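Local coordinates for protein phytochrome Response Regulator RcpA (Tolypothrix sp. PCC 7601, PDB 1K68) that probably relays signals from a cyanobacterial phytochrome as a CheY-like response regulator that is phosphorylated on an aspartate and forms a homodimer, at residues H2-L7 with P28-T33; Q19-N24 with I124-E129. All coordinates share one frame; numbering follows the deposited sequence.

Interaction 1: H2-L7 with P28-T33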
loop_
_atom_site.group_PDB
_atom_site.type_symbol
_atom_site.label_atom_id
_atom_site.label_comp_id
_atom_site.label_asym_id
_atom_site.label_seq_id
_atom_site.Cartn_x
_atom_site.Cartn_y
_atom_site.Cartn_z
ATOM N N HIS A 2 12.258 -18.730 9.275
ATOM C CA HIS A 2 11.324 -17.891 8.536
ATOM C C HIS A 2 10.673 -18.671 7.396
ATOM O O HIS A 2 11.309 -19.498 6.738
ATOM C CB HIS A 2 12.042 -16.650 7.990
ATOM C CG HIS A 2 12.791 -16.888 6.717
ATOM N ND1 HIS A 2 13.824 -17.796 6.612
ATOM C CD2 HIS A 2 12.657 -16.330 5.489
ATOM C CE1 HIS A 2 14.291 -17.786 5.376
ATOM N NE2 HIS A 2 13.601 -16.907 4.676
ATOM N N LYS A 3 9.393 -18.407 7.172
ATOM C CA LYS A 3 8.652 -19.080 6.119
ATOM C C LYS A 3 8.660 -18.223 4.862
ATOM O O LYS A 3 8.661 -16.998 4.949
ATOM C CB LYS A 3 7.219 -19.322 6.590
ATOM C CG LYS A 3 7.152 -20.098 7.892
ATOM C CD LYS A 3 5.752 -20.117 8.467
ATOM C CE LYS A 3 5.713 -20.909 9.763
ATOM N NZ LYS A 3 4.336 -20.986 10.308
ATOM N N LYS A 4 8.691 -18.861 3.698
ATOM C CA LYS A 4 8.686 -18.125 2.441
ATOM C C LYS A 4 7.321 -18.190 1.761
ATOM O O LYS A 4 6.714 -19.252 1.667
ATOM C CB LYS A 4 9.734 -18.666 1.465
ATOM C CG LYS A 4 9.667 -17.953 0.105
ATOM C CD LYS A 4 10.529 -18.597 -0.963
ATOM C CE LYS A 4 12.004 -18.303 -0.768
ATOM N NZ LYS A 4 12.792 -18.823 -1.921
ATOM N N ILE A 5 6.859 -17.041 1.279
ATOM C CA ILE A 5 5.585 -16.942 0.592
ATOM C C ILE A 5 5.854 -16.542 -0.851
ATOM O O ILE A 5 6.549 -15.555 -1.115
ATOM C CB ILE A 5 4.692 -15.889 1.257
ATOM C CG1 ILE A 5 4.455 -16.273 2.709
ATOM C CG2 ILE A 5 3.373 -15.783 0.528
ATOM C CD1 ILE A 5 3.828 -15.172 3.511
ATOM N N PHE A 6 5.315 -17.327 -1.778
ATOM C CA PHE A 6 5.487 -17.078 -3.206
ATOM C C PHE A 6 4.185 -16.488 -3.749
ATOM O O PHE A 6 3.153 -17.160 -3.797
ATOM C CB PHE A 6 5.830 -18.399 -3.908
ATOM C CG PHE A 6 6.317 -18.238 -5.318
ATOM C CD1 PHE A 6 7.405 -17.417 -5.609
ATOM C CD2 PHE A 6 5.720 -18.946 -6.353
ATOM C CE1 PHE A 6 7.889 -17.311 -6.908
ATOM C CE2 PHE A 6 6.197 -18.847 -7.660
ATOM C CZ PHE A 6 7.286 -18.029 -7.940
ATOM N N LEU A 7 4.247 -15.219 -4.132
ATOM C CA LEU A 7 3.103 -14.501 -4.664
ATOM C C LEU A 7 3.220 -14.383 -6.173
ATOM O O LEU A 7 4.163 -13.765 -6.682
ATOM C CB LEU A 7 3.031 -13.103 -4.042
ATOM C CG LEU A 7 2.041 -12.077 -4.609
ATOM C CD1 LEU A 7 0.595 -12.546 -4.420
ATOM C CD2 LEU A 7 2.255 -10.748 -3.898
ATOM N N PRO A 28 8.082 -12.197 11.115
ATOM C CA PRO A 28 8.665 -11.875 9.807
ATOM C C PRO A 28 8.672 -13.053 8.826
ATOM O O PRO A 28 8.988 -14.186 9.200
ATOM C CB PRO A 28 10.076 -11.414 10.166
ATOM C CG PRO A 28 9.881 -10.781 11.504
ATOM C CD PRO A 28 8.985 -11.779 12.203
ATOM N N HIS A 29 8.316 -12.774 7.574
ATOM C CA HIS A 29 8.284 -13.793 6.527
ATOM C C HIS A 29 9.046 -13.272 5.326
ATOM O O HIS A 29 9.360 -12.088 5.247
ATOM C CB HIS A 29 6.848 -14.078 6.077
ATOM C CG HIS A 29 5.912 -14.414 7.190
ATOM N ND1 HIS A 29 6.127 -15.464 8.058
ATOM C CD2 HIS A 29 4.739 -13.853 7.570
ATOM C CE1 HIS A 29 5.132 -15.537 8.919
ATOM N NE2 HIS A 29 4.272 -14.566 8.644
ATOM N N GLU A 30 9.343 -14.156 4.385
ATOM C CA GLU A 30 10.027 -13.741 3.172
ATOM C C GLU A 30 9.020 -13.827 2.039
ATOM O O GLU A 30 8.419 -14.874 1.819
ATOM C CB GLU A 30 11.218 -14.647 2.868
ATOM C CG GLU A 30 11.758 -14.447 1.469
ATOM C CD GLU A 30 12.952 -15.325 1.161
ATOM O OE1 GLU A 30 12.890 -16.547 1.417
ATOM O OE2 GLU A 30 13.954 -14.790 0.649
ATOM N N VAL A 31 8.830 -12.726 1.324
ATOM C CA VAL A 31 7.882 -12.710 0.228
ATOM C C VAL A 31 8.574 -12.536 -1.107
ATOM O O VAL A 31 9.219 -11.516 -1.353
ATOM C CB VAL A 31 6.860 -11.569 0.391
ATOM C CG1 VAL A 31 5.778 -11.682 -0.676
ATOM C CG2 VAL A 31 6.249 -11.618 1.785
ATOM N N VAL A 32 8.444 -13.539 -1.968
ATOM C CA VAL A 32 9.031 -13.480 -3.292
ATOM C C VAL A 32 7.890 -13.367 -4.280
ATOM O O VAL A 32 6.975 -14.188 -4.288
ATOM C CB VAL A 32 9.870 -14.725 -3.585
ATOM C CG1 VAL A 32 10.310 -14.724 -5.036
ATOM C CG2 VAL A 32 11.087 -14.735 -2.674
ATOM N N THR A 33 7.950 -12.340 -5.114
ATOM C CA THR A 33 6.900 -12.071 -6.078
ATOM C C THR A 33 7.346 -12.183 -7.530
ATOM O O THR A 33 8.336 -11.569 -7.921
ATOM C CB THR A 33 6.349 -10.636 -5.865
ATOM O OG1 THR A 33 5.994 -10.452 -4.485
ATOM C CG2 THR A 33 5.129 -10.382 -6.741
HETATM O O HOH W 1 8.136 -16.759 8.858
#
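K4 and E30 face each other on neighbouring parallel strands, their side chains alongside one another on the face that also carries F6 and V32. From K4, CB and CG pass beside the carboxylate of E30, CG also lying 3.7 Å from E30 O. CD continues past OE1, and CE comes closest, 2.9 Å from E30 OE1, with V32 CG2 also near it. The bend at chi3 (-75°) carries NZ to 4.0 Å from E30 OE1, beyond a salt bridge, and the ammonium bonds instead to the hydroxyl of Y43 and the carbonyl of S54. With alanine in place of this lysine, the Y43 hydroxyl and the S54 carbonyl would probably lose their ammonium partner, and the E30 carboxylate its nearby positive charge. H2 meets the same OE1 through a weak NE2 bond at its ring edge. The backbone ladder is regular: I5 N reaches E30 O at 2.7 Å, and V32 N bonds to I5 O. β-Branched V31, V32 and T33 suit such a strand. Before the strands pair, one water links K3 N, P28 O and H29 ND1, while H29 NE2 bonds to E129. Main-chain bonds fix the register; lysine–glutamate attraction probably supplements them.

Interaction 2: Q19-N24 with I124-E129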
loop_
_atom_site.group_PDB
_atom_site.type_symbol
_atom_site.label_atom_id
_atom_site.label_comp_id
_atom_site.label_asym_id
_atom_site.label_seq_id
_atom_site.Cartn_x
_atom_site.Cartn_y
_atom_site.Cartn_z
ATOM N N GLN A 19 1.811 -7.178 -0.183
ATOM C CA GLN A 19 3.112 -7.118 0.482
ATOM C C GLN A 19 3.050 -6.316 1.783
ATOM O O GLN A 19 3.759 -6.625 2.741
ATOM C CB GLN A 19 4.168 -6.507 -0.441
ATOM C CG GLN A 19 4.492 -7.378 -1.639
ATOM C CD GLN A 19 5.634 -6.833 -2.469
ATOM O OE1 GLN A 19 5.738 -5.624 -2.685
ATOM N NE2 GLN A 19 6.489 -7.723 -2.955
ATOM N N GLU A 20 2.200 -5.296 1.815
ATOM C CA GLU A 20 2.044 -4.462 3.006
ATOM C C GLU A 20 1.342 -5.222 4.121
ATOM O O GLU A 20 1.721 -5.126 5.292
ATOM C CB GLU A 20 1.233 -3.208 2.683
ATOM C CG GLU A 20 1.928 -2.258 1.741
ATOM C CD GLU A 20 3.280 -1.854 2.261
ATOM O OE1 GLU A 20 3.338 -1.381 3.416
ATOM O OE2 GLU A 20 4.279 -2.012 1.525
ATOM N N ALA A 21 0.310 -5.971 3.754
ATOM C CA ALA A 21 -0.441 -6.740 4.731
ATOM C C ALA A 21 0.431 -7.837 5.333
ATOM O O ALA A 21 0.426 -8.046 6.545
ATOM C CB ALA A 21 -1.678 -7.338 4.082
ATOM N N LEU A 22 1.186 -8.531 4.489
ATOM C CA LEU A 22 2.052 -9.602 4.964
ATOM C C LEU A 22 3.213 -9.064 5.790
ATOM O O LEU A 22 3.767 -9.776 6.631
ATOM C CB LEU A 22 2.601 -10.407 3.781
ATOM C CG LEU A 22 1.598 -11.197 2.939
ATOM C CD1 LEU A 22 2.301 -11.790 1.731
ATOM C CD2 LEU A 22 0.964 -12.284 3.788
ATOM N N ALA A 23 3.581 -7.809 5.545
ATOM C CA ALA A 23 4.682 -7.176 6.264
ATOM C C ALA A 23 4.290 -6.866 7.703
ATOM O O ALA A 23 5.151 -6.765 8.576
ATOM C CB ALA A 23 5.114 -5.895 5.553
ATOM N N ASN A 24 2.992 -6.718 7.947
ATOM C CA ASN A 24 2.511 -6.417 9.291
ATOM C C ASN A 24 2.159 -7.675 10.067
ATOM O O ASN A 24 1.262 -7.669 10.908
ATOM C CB ASN A 24 1.298 -5.490 9.229
ATOM C CG ASN A 24 1.656 -4.102 8.742
ATOM O OD1 ASN A 24 2.547 -3.450 9.291
ATOM N ND2 ASN A 24 0.962 -3.639 7.709
ATOM N N ILE A 124 -8.300 -9.407 4.579
ATOM C CA ILE A 124 -8.365 -10.769 4.077
ATOM C C ILE A 124 -6.949 -11.334 4.011
ATOM O O ILE A 124 -6.704 -12.471 4.414
ATOM C CB ILE A 124 -9.012 -10.808 2.675
ATOM C CG1 ILE A 124 -10.535 -10.804 2.814
ATOM C CG2 ILE A 124 -8.536 -12.021 1.902
ATOM C CD1 ILE A 124 -11.267 -10.849 1.504
ATOM N N VAL A 125 -6.008 -10.545 3.505
ATOM C CA VAL A 125 -4.639 -11.032 3.417
ATOM C C VAL A 125 -4.126 -11.334 4.816
ATOM O O VAL A 125 -3.397 -12.304 5.020
ATOM C CB VAL A 125 -3.717 -10.009 2.732
ATOM C CG1 VAL A 125 -2.272 -10.517 2.738
ATOM C CG2 VAL A 125 -4.189 -9.773 1.302
ATOM N N LYS A 126 -4.517 -10.506 5.784
ATOM C CA LYS A 126 -4.102 -10.714 7.166
ATOM C C LYS A 126 -4.673 -12.037 7.660
ATOM O O LYS A 126 -4.030 -12.752 8.415
ATOM C CB LYS A 126 -4.593 -9.575 8.072
ATOM C CG LYS A 126 -4.000 -8.213 7.746
ATOM C CD LYS A 126 -2.481 -8.211 7.857
ATOM C CE LYS A 126 -2.006 -8.397 9.297
ATOM N NZ LYS A 126 -0.517 -8.406 9.387
ATOM N N GLY A 127 -5.890 -12.352 7.235
ATOM C CA GLY A 127 -6.495 -13.603 7.651
ATOM C C GLY A 127 -5.749 -14.773 7.034
ATOM O O GLY A 127 -5.558 -15.810 7.667
ATOM N N ILE A 128 -5.328 -14.605 5.788
ATOM C CA ILE A 128 -4.587 -15.652 5.104
ATOM C C ILE A 128 -3.290 -15.927 5.859
ATOM O O ILE A 128 -2.967 -17.074 6.163
ATOM C CB ILE A 128 -4.267 -15.236 3.658
ATOM C CG1 ILE A 128 -5.558 -15.195 2.840
ATOM C CG2 ILE A 128 -3.271 -16.211 3.025
ATOM C CD1 ILE A 128 -5.377 -14.629 1.460
ATOM N N GLU A 129 -2.562 -14.867 6.180
ATOM C CA GLU A 129 -1.296 -14.995 6.890
ATOM C C GLU A 129 -1.483 -15.667 8.255
ATOM O O GLU A 129 -0.822 -16.662 8.563
ATOM C CB GLU A 129 -0.655 -13.609 7.042
ATOM C CG GLU A 129 0.771 -13.629 7.534
ATOM C CD GLU A 129 0.874 -13.615 9.046
ATOM O OE1 GLU A 129 1.942 -14.009 9.565
ATOM O OE2 GLU A 129 -0.102 -13.197 9.713
#
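A21 and V125 form the tight centre of a helix pair in the (βα)5 receiver fold, where helices 12-23 and 118-135 lie on the same side of the parallel sheet. The short segments cross at -48° with their axes 8.7 Å apart, a close approach that small residues permit. A21 offers a lone methyl, and its CB sits 3.5 Å from V125 CG1. That branch stands anti to the valine's backbone N (chi1 176°), which lets it fill the angle between A21 and L22. L22 starts away from the partner helix, but its longer side chain brings CD2 back to within 3.8 Å of V125 CG1, the two side chains meeting at about a right angle. The same CD2 also packs on the aliphatic base of E129, whose CB and CG run antiparallel alongside it. Glutamate suits this border: its methylenes continue the apolar surface, while the bend at chi2 (-88°) turns the carboxylate aside and OE1 bonds to H29 NE2. F122 extends the packing against A21 and N24.

Toward the exposed end of helix 12-23 the character changes from apolar packing to polar bonding. N24 is exposed and meets the other segment chiefly through K126, a partly exposed lysine whose long, flexible chain can bend back over the A21 backbone and reach the helix end. Bends at chi2 and chi3 fold it across A21, with CD 3.2 Å from A21 O. Its ammonium is modelled as a donor to the carbonyls of A21 and N24 at the helix C-terminus, where negative dipole ends gather and a cation would probably be welcome. The exact position of that nitrogen is doubtful, but CE is placed evenly, K126 CE lying 3.7 Å from both A21 O and N24 O.

Overall arrangement
Interactions 1 and 2 have centres 11 Å apart and meet directly. Along the chain their segments alternate: strand 4-8, helix 12-23, strand 30-34, then, much later, helix 118-135. Interaction 1 joins the two strands of the first β-α-β unit at one side of the sheet, whose order is 2-1-3-4-5. Interaction 2 ties that unit's crossover helix to the last helix of the receiver domain. L22 packs on both I5 and V31, so one helix leucine connects the two interactions, and the H29-E129 bond is a second direct connection. The beginning and end of the domain are thereby packed together; L7 of interaction 1 lies about 10 Å from the bound magnesium ion, and neither contact forms the site itself.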